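Local coordinates for protein MaoC-like dehydratase (PDB 3KH8) that probably catalyses the reversible hydration of 2-enoyl thioesters as a hot dog-fold carbon-oxygen lyase of the MaoC and hydratase 2 family, at residues Thr147-Phe152 with Thr159-Gln164; Phe244-Leu249 with Cys285-Thr290; Val271-Ser276 with Phe322-Asp327; Val303-Val308 with Val315-Gly320. One frame throughout, in Å; residues are numbered along the deposited sequence.

Interaction 1: residues Thr147-Phe152 with Thr159-Gln164; sequences TKVISF and TLMETQ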
loop_
_atom_site.group_PDB
_atom_site.type_symbol
_atom_site.label_atom_id
_atom_site.label_comp_id
_atom_site.label_asym_id
_atom_site.label_seq_id
_atom_site.Cartn_x
_atom_site.Cartn_y
_atom_site.Cartn_z
ATOM N N THR A 147 -1.268 -27.189 5.066
ATOM C CA THR A 147 -2.332 -26.839 6.001
ATOM C C THR A 147 -3.178 -28.039 6.427
ATOM O O THR A 147 -3.500 -28.910 5.616
ATOM C CB THR A 147 -3.211 -25.666 5.484
ATOM O OG1 THR A 147 -4.416 -25.577 6.257
ATOM C CG2 THR A 147 -3.567 -25.840 4.029
ATOM N N LYS A 148 -3.518 -28.065 7.715
ATOM C CA LYS A 148 -4.258 -29.167 8.313
ATOM C C LYS A 148 -5.046 -28.699 9.533
ATOM O O LYS A 148 -4.537 -27.926 10.351
ATOM C CB LYS A 148 -3.293 -30.278 8.729
ATOM C CG LYS A 148 -3.942 -31.642 8.858
ATOM C CD LYS A 148 -3.132 -32.559 9.757
ATOM C CE LYS A 148 -3.466 -34.031 9.501
ATOM N NZ LYS A 148 -4.931 -34.303 9.485
ATOM N N VAL A 149 -6.286 -29.173 9.650
ATOM C CA VAL A 149 -7.089 -28.946 10.854
ATOM C C VAL A 149 -6.552 -29.854 11.963
ATOM O O VAL A 149 -6.517 -31.077 11.803
ATOM C CB VAL A 149 -8.593 -29.211 10.605
ATOM C CG1 VAL A 149 -9.393 -29.063 11.901
ATOM C CG2 VAL A 149 -9.135 -28.268 9.538
ATOM N N ILE A 150 -6.124 -29.251 13.072
ATOM C CA ILE A 150 -5.462 -29.990 14.160
ATOM C C ILE A 150 -6.286 -30.086 15.451
ATOM O O ILE A 150 -5.955 -30.870 16.343
ATOM C CB ILE A 150 -4.044 -29.432 14.475
ATOM C CG1 ILE A 150 -4.113 -27.957 14.899
ATOM C CG2 ILE A 150 -3.111 -29.642 13.279
ATOM C CD1 ILE A 150 -2.834 -27.423 15.522
ATOM N N SER A 151 -7.344 -29.282 15.544
ATOM C CA SER A 151 -8.242 -29.299 16.697
ATOM C C SER A 151 -9.680 -28.998 16.310
ATOM O O SER A 151 -9.939 -28.197 15.412
ATOM C CB SER A 151 -7.792 -28.291 17.762
ATOM O OG SER A 151 -6.558 -28.665 18.340
ATOM N N PHE A 152 -10.608 -29.650 17.005
ATOM C CA PHE A 152 -12.029 -29.357 16.898
ATOM C C PHE A 152 -12.629 -29.532 18.291
ATOM O O PHE A 152 -13.045 -30.632 18.669
ATOM C CB PHE A 152 -12.700 -30.283 15.879
ATOM C CG PHE A 152 -13.956 -29.717 15.273
ATOM C CD1 PHE A 152 -13.892 -28.888 14.155
ATOM C CD2 PHE A 152 -15.202 -30.018 15.812
ATOM C CE1 PHE A 152 -15.049 -28.363 13.589
ATOM C CE2 PHE A 152 -16.368 -29.496 15.252
ATOM C CZ PHE A 152 -16.291 -28.670 14.138
ATOM N N THR A 159 -17.704 -23.775 19.231
ATOM C CA THR A 159 -16.668 -24.667 18.703
ATOM C C THR A 159 -15.387 -23.901 18.374
ATOM O O THR A 159 -15.435 -22.869 17.709
ATOM C CB THR A 159 -17.168 -25.400 17.427
ATOM O OG1 THR A 159 -18.056 -26.459 17.799
ATOM C CG2 THR A 159 -16.005 -25.994 16.622
ATOM N N LEU A 160 -14.246 -24.404 18.841
ATOM C CA LEU A 160 -12.954 -23.874 18.400
ATOM C C LEU A 160 -12.275 -24.823 17.415
ATOM O O LEU A 160 -11.838 -25.917 17.787
ATOM C CB LEU A 160 -12.023 -23.570 19.581
ATOM C CG LEU A 160 -10.637 -23.017 19.203
ATOM C CD1 LEU A 160 -10.713 -21.569 18.724
ATOM C CD2 LEU A 160 -9.653 -23.150 20.356
ATOM N N MET A 161 -12.204 -24.394 16.156
ATOM C CA MET A 161 -11.464 -25.123 15.131
ATOM C C MET A 161 -10.085 -24.493 14.940
ATOM O O MET A 161 -9.974 -23.303 14.638
ATOM C CB MET A 161 -12.232 -25.137 13.805
ATOM C CG MET A 161 -11.606 -26.038 12.744
ATOM S SD MET A 161 -12.569 -26.170 11.222
ATOM C CE MET A 161 -12.246 -24.586 10.447
ATOM N N GLU A 162 -9.043 -25.296 15.122
ATOM C CA GLU A 162 -7.675 -24.830 14.920
ATOM C C GLU A 162 -7.110 -25.366 13.610
ATOM O O GLU A 162 -7.093 -26.576 13.388
ATOM C CB GLU A 162 -6.773 -25.232 16.086
ATOM C CG GLU A 162 -7.096 -24.544 17.408
ATOM C CD GLU A 162 -6.024 -24.774 18.460
ATOM O OE1 GLU A 162 -5.586 -25.932 18.632
ATOM O OE2 GLU A 162 -5.619 -23.794 19.120
ATOM N N THR A 163 -6.664 -24.450 12.752
ATOM C CA THR A 163 -6.054 -24.795 11.466
ATOM C C THR A 163 -4.580 -24.400 11.465
ATOM O O THR A 163 -4.233 -23.222 11.623
ATOM C CB THR A 163 -6.790 -24.121 10.279
ATOM O OG1 THR A 163 -8.157 -24.550 10.256
ATOM C CG2 THR A 163 -6.133 -24.475 8.943
ATOM N N GLN A 164 -3.722 -25.402 11.295
ATOM C CA GLN A 164 -2.286 -25.212 11.282
ATOM C C GLN A 164 -1.771 -25.049 9.856
ATOM O O GLN A 164 -2.222 -25.735 8.942
ATOM C CB GLN A 164 -1.599 -26.400 11.955
ATOM C CG GLN A 164 -0.079 -26.340 11.978
ATOM C CD GLN A 164 0.531 -27.541 12.676
ATOM O OE1 GLN A 164 0.282 -27.777 13.854
ATOM N NE2 GLN A 164 1.337 -28.308 11.947
#
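T159 lays its methyl over one face of the F152 ring, CG2 standing 3.8 Å from the ring centroid and displaced toward the rim. The hydroxyl takes the other branch, where L186 O and Y189 OH bind it. M161 reaches the same ring at its edge, with SD 5.3 Å from the centroid in a Met-aromatic contact, while its CG rests 3.8 Å from V149 CG1. At E162 the pairing slips by one residue: its carbonyl accepts from I150 N at 2.9 Å and, weakly, from S151 N, the signature of a classic beta bulge. The carboxylate is held as well. S151 OG donates to E162 OE1 over 2.9 Å on the anti side of that oxygen, and R194 forms a salt bridge to OE1 while its backbone N bonds S151 OG. T163 faces V149 as a non-hydrogen-bonded pair, and its methyl CG2 comes within 3.4 Å of T147 OG1. Q164 restores regular pairing through two reciprocal backbone bonds with K148. Its side chain, extended with CG anti to the backbone N (chi1 179°), runs across I150 at about a right angle, CB against I150 CG2 and OE1 3.6 Å from I150 CD1. This bulged hairpin of strands 141-154 and 158-169 is flanked by strands 48-54 and 172-184, and helix 39-44 packs on the face bearing V149 and F152.

Interaction 2: residues Phe244-Leu249 with Cys285-Thr290; sequences FKQPIL and CFPGET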
loop_
_atom_site.group_PDB
_atom_site.type_symbol
_atom_site.label_atom_id
_atom_site.label_comp_id
_atom_site.label_asym_id
_atom_site.label_seq_id
_atom_site.Cartn_x
_atom_site.Cartn_y
_atom_site.Cartn_z
ATOM N N PHE A 244 -22.371 -3.757 12.664
ATOM C CA PHE A 244 -21.402 -2.689 12.930
ATOM C C PHE A 244 -21.829 -1.334 12.352
ATOM O O PHE A 244 -22.501 -1.275 11.324
ATOM C CB PHE A 244 -20.012 -3.068 12.396
ATOM C CG PHE A 244 -19.470 -4.363 12.951
ATOM C CD1 PHE A 244 -19.051 -4.452 14.279
ATOM C CD2 PHE A 244 -19.359 -5.489 12.140
ATOM C CE1 PHE A 244 -18.545 -5.649 14.791
ATOM C CE2 PHE A 244 -18.853 -6.688 12.642
ATOM C CZ PHE A 244 -18.445 -6.768 13.970
ATOM N N LYS A 245 -21.426 -0.253 13.018
ATOM C CA LYS A 245 -21.701 1.118 12.558
ATOM C C LYS A 245 -20.916 1.464 11.290
ATOM O O LYS A 245 -21.357 2.277 10.469
ATOM C CB LYS A 245 -21.380 2.137 13.665
ATOM C CG LYS A 245 -19.928 2.101 14.168
ATOM C CD LYS A 245 -19.679 3.093 15.302
ATOM C CE LYS A 245 -18.307 2.862 15.925
ATOM N NZ LYS A 245 -17.981 3.860 16.978
ATOM N N GLN A 246 -19.747 0.842 11.154
ATOM C CA GLN A 246 -18.849 1.059 10.029
ATOM C C GLN A 246 -17.979 -0.194 9.865
ATOM O O GLN A 246 -17.987 -1.061 10.744
ATOM C CB GLN A 246 -17.997 2.318 10.254
ATOM C CG GLN A 246 -17.112 2.291 11.502
ATOM C CD GLN A 246 -16.477 3.638 11.803
ATOM O OE1 GLN A 246 -17.167 4.654 11.912
ATOM N NE2 GLN A 246 -15.159 3.651 11.948
ATOM N N PRO A 247 -17.249 -0.314 8.736
ATOM C CA PRO A 247 -16.350 -1.464 8.591
ATOM C C PRO A 247 -15.359 -1.573 9.752
ATOM O O PRO A 247 -14.966 -0.557 10.326
ATOM C CB PRO A 247 -15.609 -1.159 7.287
ATOM C CG PRO A 247 -16.573 -0.344 6.498
ATOM C CD PRO A 247 -17.273 0.517 7.515
ATOM N N ILE A 248 -14.978 -2.796 10.101
ATOM C CA ILE A 248 -13.971 -3.016 11.143
ATOM C C ILE A 248 -12.580 -3.237 10.545
ATOM O O ILE A 248 -12.452 -3.725 9.419
ATOM C CB ILE A 248 -14.347 -4.199 12.077
ATOM C CG1 ILE A 248 -14.381 -5.526 11.300
ATOM C CG2 ILE A 248 -15.681 -3.921 12.784
ATOM C CD1 ILE A 248 -14.386 -6.768 12.176
ATOM N N LEU A 249 -11.544 -2.872 11.300
ATOM C CA LEU A 249 -10.167 -3.135 10.896
ATOM C C LEU A 249 -9.882 -4.627 11.032
ATOM O O LEU A 249 -10.396 -5.270 11.944
ATOM C CB LEU A 249 -9.187 -2.319 11.753
ATOM C CG LEU A 249 -7.680 -2.411 11.473
ATOM C CD1 LEU A 249 -7.315 -1.851 10.081
ATOM C CD2 LEU A 249 -6.882 -1.704 12.564
ATOM N N CYS A 285 -11.931 -3.584 16.370
ATOM C CA CYS A 285 -11.302 -2.278 16.267
ATOM C C CYS A 285 -11.850 -1.573 15.026
ATOM O O CYS A 285 -12.134 -2.213 14.015
ATOM C CB CYS A 285 -9.788 -2.449 16.148
ATOM S SG CYS A 285 -8.835 -0.924 16.073
ATOM N N PHE A 286 -12.003 -0.256 15.108
ATOM C CA PHE A 286 -12.451 0.517 13.957
ATOM C C PHE A 286 -11.298 1.335 13.394
ATOM O O PHE A 286 -10.555 1.967 14.153
ATOM C CB PHE A 286 -13.649 1.403 14.322
ATOM C CG PHE A 286 -14.825 0.629 14.843
ATOM C CD1 PHE A 286 -15.666 -0.056 13.968
ATOM C CD2 PHE A 286 -15.081 0.562 16.211
ATOM C CE1 PHE A 286 -16.748 -0.783 14.445
ATOM C CE2 PHE A 286 -16.162 -0.162 16.697
ATOM C CZ PHE A 286 -16.999 -0.839 15.811
ATOM N N PRO A 287 -11.126 1.313 12.058
ATOM C CA PRO A 287 -10.044 2.096 11.463
ATOM C C PRO A 287 -10.182 3.554 11.880
ATOM O O PRO A 287 -11.286 4.105 11.846
ATOM C CB PRO A 287 -10.279 1.944 9.954
ATOM C CG PRO A 287 -11.171 0.763 9.800
ATOM C CD PRO A 287 -12.011 0.720 11.039
ATOM N N GLY A 288 -9.078 4.162 12.302
ATOM C CA GLY A 288 -9.113 5.517 12.845
ATOM C C GLY A 288 -8.893 5.567 14.345
ATOM O O GLY A 288 -8.523 6.608 14.889
ATOM N N GLU A 289 -9.117 4.440 15.018
ATOM C CA GLU A 289 -8.930 4.359 16.461
ATOM C C GLU A 289 -7.460 4.174 16.829
ATOM O O GLU A 289 -6.659 3.681 16.016
ATOM C CB GLU A 289 -9.796 3.242 17.060
ATOM C CG GLU A 289 -11.297 3.515 16.933
ATOM C CD GLU A 289 -12.157 2.533 17.709
ATOM O OE1 GLU A 289 -11.919 1.308 17.631
ATOM O OE2 GLU A 289 -13.085 2.999 18.396
ATOM N N THR A 290 -7.114 4.586 18.048
ATOM C CA THR A 290 -5.752 4.478 18.558
ATOM C C THR A 290 -5.552 3.144 19.273
ATOM O O THR A 290 -6.292 2.812 20.208
ATOM C CB THR A 290 -5.416 5.647 19.517
ATOM O OG1 THR A 290 -5.649 6.890 18.845
ATOM C CG2 THR A 290 -3.957 5.588 19.971
HETATM O O HOH W 1 -11.372 -5.539 14.443
#
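L249 N donates to C285 O over 2.9 Å, and a water spanning L249 O and C285 N adds a second backbone link between two irregular segments. The side chain of F286 is the centre of what follows. K245, with CG between its backbone N and carbonyl carbon (chi1 58°) and extended from there, runs over one face of the F286 ring, CE 3.9 Å from the centroid, whereas the charged NZ lies off-centre at 4.8 Å in a cation-pi contact. P247 O meets the ring edge near its plane, 3.7 Å from F286 CD1. Q246 sets CG against that same CD1, with its amide turned almost perpendicular to the ring (81°). I248 CG2 touches F286 CE1 at 3.7 Å and also lies over the centre of the F244 ring, so one methyl serves two aromatics. Beyond F286, P287 CD presses on P247 O (3.3 Å), and L249 CD2 approaches C285 SG. A type II turn from F286 to E289, with G288 at positive phi, shapes the second loop; E289 OE1 fastens it by accepting F286 N at 3.0 Å, while OE2 forms a salt bridge with R312. Thus the loop before helix 251-266 is joined to the loop before strand 290-297 mainly by a ring and its neighbours. With E289 OE2 5.2 Å from K245 NZ, the carboxylate would be expected to favour the lysine's charge above the aromatic face, though without direct pairing.

Interaction 3: residues Val271-Ser276 with Phe322-Asp327; sequences VARFKS and FVYTQD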
loop_
_atom_site.group_PDB
_atom_site.type_symbol
_atom_site.label_atom_id
_atom_site.label_comp_id
_atom_site.label_asym_id
_atom_site.label_seq_id
_atom_site.Cartn_x
_atom_site.Cartn_y
_atom_site.Cartn_z
ATOM N N VAL A 271 15.353 -8.844 13.372
ATOM C CA VAL A 271 14.188 -9.711 13.145
ATOM C C VAL A 271 14.418 -11.163 13.578
ATOM O O VAL A 271 13.470 -11.858 13.930
ATOM C CB VAL A 271 13.655 -9.662 11.673
ATOM C CG1 VAL A 271 13.125 -8.277 11.339
ATOM C CG2 VAL A 271 14.721 -10.123 10.659
ATOM N N ALA A 272 15.675 -11.609 13.572
ATOM C CA ALA A 272 16.002 -12.973 13.993
ATOM C C ALA A 272 15.664 -13.215 15.471
ATOM O O ALA A 272 15.504 -14.359 15.895
ATOM C CB ALA A 272 17.472 -13.300 13.697
ATOM N N ARG A 273 15.525 -12.135 16.235
ATOM C CA ARG A 273 15.162 -12.219 17.654
ATOM C C ARG A 273 13.657 -12.421 17.906
ATOM O O ARG A 273 13.260 -12.812 19.002
ATOM C CB ARG A 273 15.699 -11.001 18.417
ATOM C CG ARG A 273 17.228 -10.930 18.435
ATOM C CD ARG A 273 17.749 -9.743 19.226
ATOM N NE ARG A 273 17.430 -9.850 20.647
ATOM C CZ ARG A 273 17.601 -8.878 21.540
ATOM N NH1 ARG A 273 18.092 -7.702 21.173
ATOM N NH2 ARG A 273 17.276 -9.086 22.809
ATOM N N PHE A 274 12.836 -12.176 16.887
ATOM C CA PHE A 274 11.370 -12.306 16.974
ATOM C C PHE A 274 10.986 -13.780 16.788
ATOM O O PHE A 274 10.964 -14.288 15.661
ATOM C CB PHE A 274 10.734 -11.425 15.882
ATOM C CG PHE A 274 9.249 -11.176 16.038
ATOM C CD1 PHE A 274 8.779 -9.889 16.293
ATOM C CD2 PHE A 274 8.321 -12.202 15.861
ATOM C CE1 PHE A 274 7.402 -9.629 16.398
ATOM C CE2 PHE A 274 6.946 -11.959 15.970
ATOM C CZ PHE A 274 6.485 -10.668 16.239
ATOM N N LYS A 275 10.673 -14.468 17.885
ATOM C CA LYS A 275 10.534 -15.929 17.835
ATOM C C LYS A 275 9.107 -16.458 17.710
ATOM O O LYS A 275 8.819 -17.272 16.827
ATOM C CB LYS A 275 11.271 -16.598 19.006
ATOM C CG LYS A 275 12.788 -16.490 18.920
ATOM C CD LYS A 275 13.315 -17.213 17.681
ATOM C CE LYS A 275 14.781 -16.930 17.453
ATOM N NZ LYS A 275 15.226 -17.374 16.098
ATOM N N SER A 276 8.218 -16.017 18.592
ATOM C CA SER A 276 6.824 -16.444 18.512
ATOM C C SER A 276 5.877 -15.423 19.111
ATOM O O SER A 276 6.273 -14.583 19.919
ATOM C CB SER A 276 6.614 -17.817 19.170
ATOM O OG SER A 276 6.825 -17.748 20.568
ATOM N N PHE A 322 4.489 -13.155 23.797
ATOM C CA PHE A 322 5.555 -12.907 22.835
ATOM C C PHE A 322 6.848 -13.527 23.350
ATOM O O PHE A 322 7.215 -13.327 24.508
ATOM C CB PHE A 322 5.725 -11.398 22.638
ATOM C CG PHE A 322 6.857 -11.010 21.717
ATOM C CD1 PHE A 322 7.893 -10.203 22.178
ATOM C CD2 PHE A 322 6.873 -11.427 20.389
ATOM C CE1 PHE A 322 8.938 -9.828 21.335
ATOM C CE2 PHE A 322 7.910 -11.061 19.541
ATOM C CZ PHE A 322 8.945 -10.256 20.012
ATOM N N VAL A 323 7.523 -14.288 22.494
ATOM C CA VAL A 323 8.816 -14.871 22.845
ATOM C C VAL A 323 9.902 -14.318 21.925
ATOM O O VAL A 323 9.766 -14.341 20.699
ATOM C CB VAL A 323 8.788 -16.429 22.819
ATOM C CG1 VAL A 323 10.162 -17.012 23.167
ATOM C CG2 VAL A 323 7.723 -16.964 23.776
ATOM N N TYR A 324 10.966 -13.804 22.534
ATOM C CA TYR A 324 12.091 -13.253 21.795
ATOM C C TYR A 324 13.422 -13.764 22.353
ATOM O O TYR A 324 13.485 -14.244 23.491
ATOM C CB TYR A 324 12.043 -11.718 21.803
ATOM C CG TYR A 324 12.366 -11.083 23.139
ATOM C CD1 TYR A 324 11.426 -11.060 24.170
ATOM C CD2 TYR A 324 13.612 -10.502 23.371
ATOM C CE1 TYR A 324 11.723 -10.481 25.398
ATOM C CE2 TYR A 324 13.919 -9.919 24.596
ATOM C CZ TYR A 324 12.969 -9.913 25.603
ATOM O OH TYR A 324 13.266 -9.342 26.815
ATOM N N THR A 325 14.472 -13.667 21.539
ATOM C CA THR A 325 15.835 -13.990 21.969
ATOM C C THR A 325 16.369 -12.886 22.882
ATOM O O THR A 325 16.424 -11.719 22.492
ATOM C CB THR A 325 16.783 -14.184 20.760
ATOM O OG1 THR A 325 16.231 -15.160 19.869
ATOM C CG2 THR A 325 18.161 -14.655 21.216
ATOM N N GLN A 326 16.757 -13.274 24.097
ATOM C CA GLN A 326 17.224 -12.339 25.128
ATOM C C GLN A 326 18.516 -11.605 24.770
ATOM O O GLN A 326 19.312 -12.096 23.969
ATOM C CB GLN A 326 17.399 -13.071 26.459
ATOM C CG GLN A 326 16.131 -13.145 27.281
ATOM C CD GLN A 326 16.261 -14.070 28.470
ATOM O OE1 GLN A 326 16.322 -15.293 28.316
ATOM N NE2 GLN A 326 16.290 -13.495 29.668
ATOM N N ASP A 327 18.708 -10.434 25.382
ATOM C CA ASP A 327 19.888 -9.583 25.161
ATOM C C ASP A 327 21.215 -10.334 25.307
ATOM O O ASP A 327 22.122 -10.163 24.487
ATOM C CB ASP A 327 19.875 -8.379 26.115
ATOM C CG ASP A 327 18.837 -7.329 25.738
ATOM O OD1 ASP A 327 18.026 -7.566 24.816
ATOM O OD2 ASP A 327 18.833 -6.254 26.377
HETATM O O HOH W 2 17.656 -15.210 17.499
#
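R273 and T325 meet side-on: the guanidinium turns its NE and NH2 edge to T325 O, which lies in the plane of the group and accepts from both nitrogens at 2.8 Å each. A bend at chi3 (65°) swings the group round to that carbonyl. NH2 then continues to D327, reaching OD1 at 2.6 Å on its anti lone pair in a salt bridge whose carboxylate is twisted 70° from the guanidinium. Gripped by T325 O through two nitrogens and by D327 through NH2, the guanidinium is held against rotation, and it pins the chain where it leaves strand 314-324. The Y324 ring merely lies alongside, its edge toward NH2; the phenol OH bonds Q297. Strand 314-324 pairs antiparallel with strand 274-281 in the sheet of the hot dog fold, and a classic beta bulge interrupts the pairing, since K275 N and S276 N both donate to V323 O while V323 N returns to S276 O. Inward, F322 points its edge at the face of F274, a T-shaped pair with centroids 4.7 Å apart and planes at 64°. CE2 of F322 stands over the centre of the F274 ring, 3.5 Å from its CE1, and helix 251-266 touches both phenylalanines. S276 OG sits 3.3 Å from V323 CB. K275 bends at chi2 to bring CE within 3.3 Å of T325 OG1; its NZ bonds weakly to A272 O, the carbonyl that a water connects to the T325 hydroxyl.

Interaction 4: residues Val303-Val308 with Val315-Gly320; sequences VLFQAV and VIVDGG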
loop_
_atom_site.group_PDB
_atom_site.type_symbol
_atom_site.label_atom_id
_atom_site.label_comp_id
_atom_site.label_asym_id
_atom_site.label_seq_id
_atom_site.Cartn_x
_atom_site.Cartn_y
_atom_site.Cartn_z
ATOM N N VAL A 303 7.288 -12.058 26.976
ATOM C CA VAL A 303 6.525 -10.837 27.220
ATOM C C VAL A 303 5.037 -11.099 27.047
ATOM O O VAL A 303 4.597 -11.628 26.017
ATOM C CB VAL A 303 6.965 -9.676 26.285
ATOM C CG1 VAL A 303 6.158 -8.403 26.564
ATOM C CG2 VAL A 303 8.447 -9.403 26.435
ATOM N N LEU A 304 4.267 -10.732 28.064
ATOM C CA LEU A 304 2.820 -10.802 27.974
ATOM C C LEU A 304 2.295 -9.429 27.571
ATOM O O LEU A 304 2.906 -8.404 27.896
ATOM C CB LEU A 304 2.202 -11.305 29.286
ATOM C CG LEU A 304 2.707 -12.671 29.786
ATOM C CD1 LEU A 304 1.958 -13.115 31.031
ATOM C CD2 LEU A 304 2.629 -13.763 28.706
ATOM N N PHE A 305 1.191 -9.408 26.831
ATOM C CA PHE A 305 0.692 -8.147 26.290
ATOM C C PHE A 305 -0.786 -8.137 25.941
ATOM O O PHE A 305 -1.415 -9.189 25.787
ATOM C CB PHE A 305 1.526 -7.706 25.079
ATOM C CG PHE A 305 1.325 -8.553 23.855
ATOM C CD1 PHE A 305 2.073 -9.708 23.663
ATOM C CD2 PHE A 305 0.389 -8.187 22.889
ATOM C CE1 PHE A 305 1.894 -10.489 22.528
ATOM C CE2 PHE A 305 0.196 -8.966 21.751
ATOM C CZ PHE A 305 0.955 -10.113 21.567
ATOM N N GLN A 306 -1.325 -6.926 25.836
ATOM C CA GLN A 306 -2.664 -6.684 25.327
ATOM C C GLN A 306 -2.609 -5.504 24.370
ATOM O O GLN A 306 -1.738 -4.641 24.496
ATOM C CB GLN A 306 -3.618 -6.324 26.464
ATOM C CG GLN A 306 -3.871 -7.412 27.501
ATOM C CD GLN A 306 -4.800 -6.922 28.594
ATOM O OE1 GLN A 306 -4.554 -5.883 29.208
ATOM N NE2 GLN A 306 -5.882 -7.653 28.828
ATOM N N ALA A 307 -3.535 -5.468 23.416
ATOM C CA ALA A 307 -3.758 -4.265 22.625
ATOM C C ALA A 307 -5.143 -3.724 22.933
ATOM O O ALA A 307 -6.117 -4.478 22.992
ATOM C CB ALA A 307 -3.590 -4.536 21.134
ATOM N N VAL A 308 -5.219 -2.412 23.137
ATOM C CA VAL A 308 -6.430 -1.766 23.626
ATOM C C VAL A 308 -6.753 -0.555 22.759
ATOM O O VAL A 308 -5.851 0.179 22.363
ATOM C CB VAL A 308 -6.259 -1.311 25.107
ATOM C CG1 VAL A 308 -7.559 -0.727 25.661
ATOM C CG2 VAL A 308 -5.783 -2.474 25.986
ATOM N N VAL A 315 -10.301 -3.779 25.202
ATOM C CA VAL A 315 -9.237 -4.693 24.792
ATOM C C VAL A 315 -9.637 -5.374 23.477
ATOM O O VAL A 315 -10.715 -5.963 23.382
ATOM C CB VAL A 315 -8.902 -5.741 25.887
ATOM C CG1 VAL A 315 -8.557 -5.056 27.220
ATOM C CG2 VAL A 315 -10.035 -6.719 26.074
ATOM N N ILE A 316 -8.786 -5.260 22.459
ATOM C CA ILE A 316 -9.072 -5.855 21.148
ATOM C C ILE A 316 -8.223 -7.096 20.876
ATOM O O ILE A 316 -8.634 -7.994 20.145
ATOM C CB ILE A 316 -8.933 -4.828 19.988
ATOM C CG1 ILE A 316 -7.518 -4.224 19.940
ATOM C CG2 ILE A 316 -10.005 -3.743 20.116
ATOM C CD1 ILE A 316 -7.200 -3.425 18.673
ATOM N N VAL A 317 -7.033 -7.122 21.467
ATOM C CA VAL A 317 -6.130 -8.261 21.385
ATOM C C VAL A 317 -5.771 -8.623 22.826
ATOM O O VAL A 317 -5.196 -7.811 23.555
ATOM C CB VAL A 317 -4.856 -7.914 20.582
ATOM C CG1 VAL A 317 -3.931 -9.101 20.508
ATOM C CG2 VAL A 317 -5.212 -7.425 19.171
ATOM N N ASP A 318 -6.129 -9.837 23.233
ATOM C CA ASP A 318 -5.983 -10.263 24.624
ATOM C C ASP A 318 -5.143 -11.532 24.707
ATOM O O ASP A 318 -4.914 -12.202 23.690
ATOM C CB ASP A 318 -7.368 -10.497 25.238
ATOM C CG ASP A 318 -7.414 -10.230 26.745
ATOM O OD1 ASP A 318 -6.358 -10.114 27.406
ATOM O OD2 ASP A 318 -8.540 -10.141 27.273
ATOM N N GLY A 319 -4.676 -11.842 25.917
ATOM C CA GLY A 319 -3.906 -13.060 26.177
ATOM C C GLY A 319 -2.654 -13.186 25.326
ATOM O O GLY A 319 -2.291 -14.282 24.900
ATOM N N GLY A 320 -1.988 -12.061 25.088
ATOM C CA GLY A 320 -0.817 -12.033 24.227
ATOM C C GLY A 320 0.429 -12.584 24.888
ATOM O O GLY A 320 0.763 -12.203 26.012
#
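A307 and V317 pair at the middle of the contact, and the backbone bonds are densest here. A307 N donates to V317 O at 2.9 Å, and A307 O accepts from both I316 N (2.8 Å) and V317 N (3.2 Å), which makes a classic beta bulge. Toward the start of 303-308, F305 N bonds G320 O, and the return bond from G320 N to F305 O is weak; between these pairs the register slips again, at D318-G319 opposite Q306. One polar pair of side chains supplements these. Q306 and D318 run side by side, and NE2 donates to OD1 over 2.9 Å almost in line (177°), with OD1 in the amide plane, but NE2 comes in from above the carboxylate plane. G319 N reaches the same oxygen from the opposite face, so two donors grip OD1; Q306 OE1 is bound by R294, so the amide is held at one end by R294 and at the other by D318. The two segments form the hairpin of strands 302-309 and 314-324, part of the curved antiparallel sheet that wraps helix 251-266 in the hot dog fold. Apolar contacts occupy both faces. CA of G320 lies over the F305 ring, 3.7 Å from its centroid, which the phenylalanine allows by placing CG between its backbone N and carbonyl carbon (chi1 71°). A307 CB meets V317 CB at 3.6 Å on that side. On the other face, V308 CG2 packs against V315 CG1 at 4.0 Å.

In the fold
Interactions 3 and 4 share strand 314-324, and interaction 4 is nested inside the loop that interaction 3 closes. They join where F322 N lies 2.7 Å from V303 O, probably hydrogen-bonded, and where Y324 CE1 packs on V303 CG2. Interaction 2 touches interaction 4 at its other end, through C285 CB and I316 CD1 (3.7 Å). Interaction 1 lies in the part of the chain related to the hydratase 2 N-terminal domain, its nearest atoms about 12 Å from interaction 4, although the sheet is continuous between them. Nearest to a likely active-site element is interaction 2, where I248 O bonds H233 ND1; this histidine ends a DYNSLH sequence that resembles the hydratase 2 motif, so a catalytic role is possible.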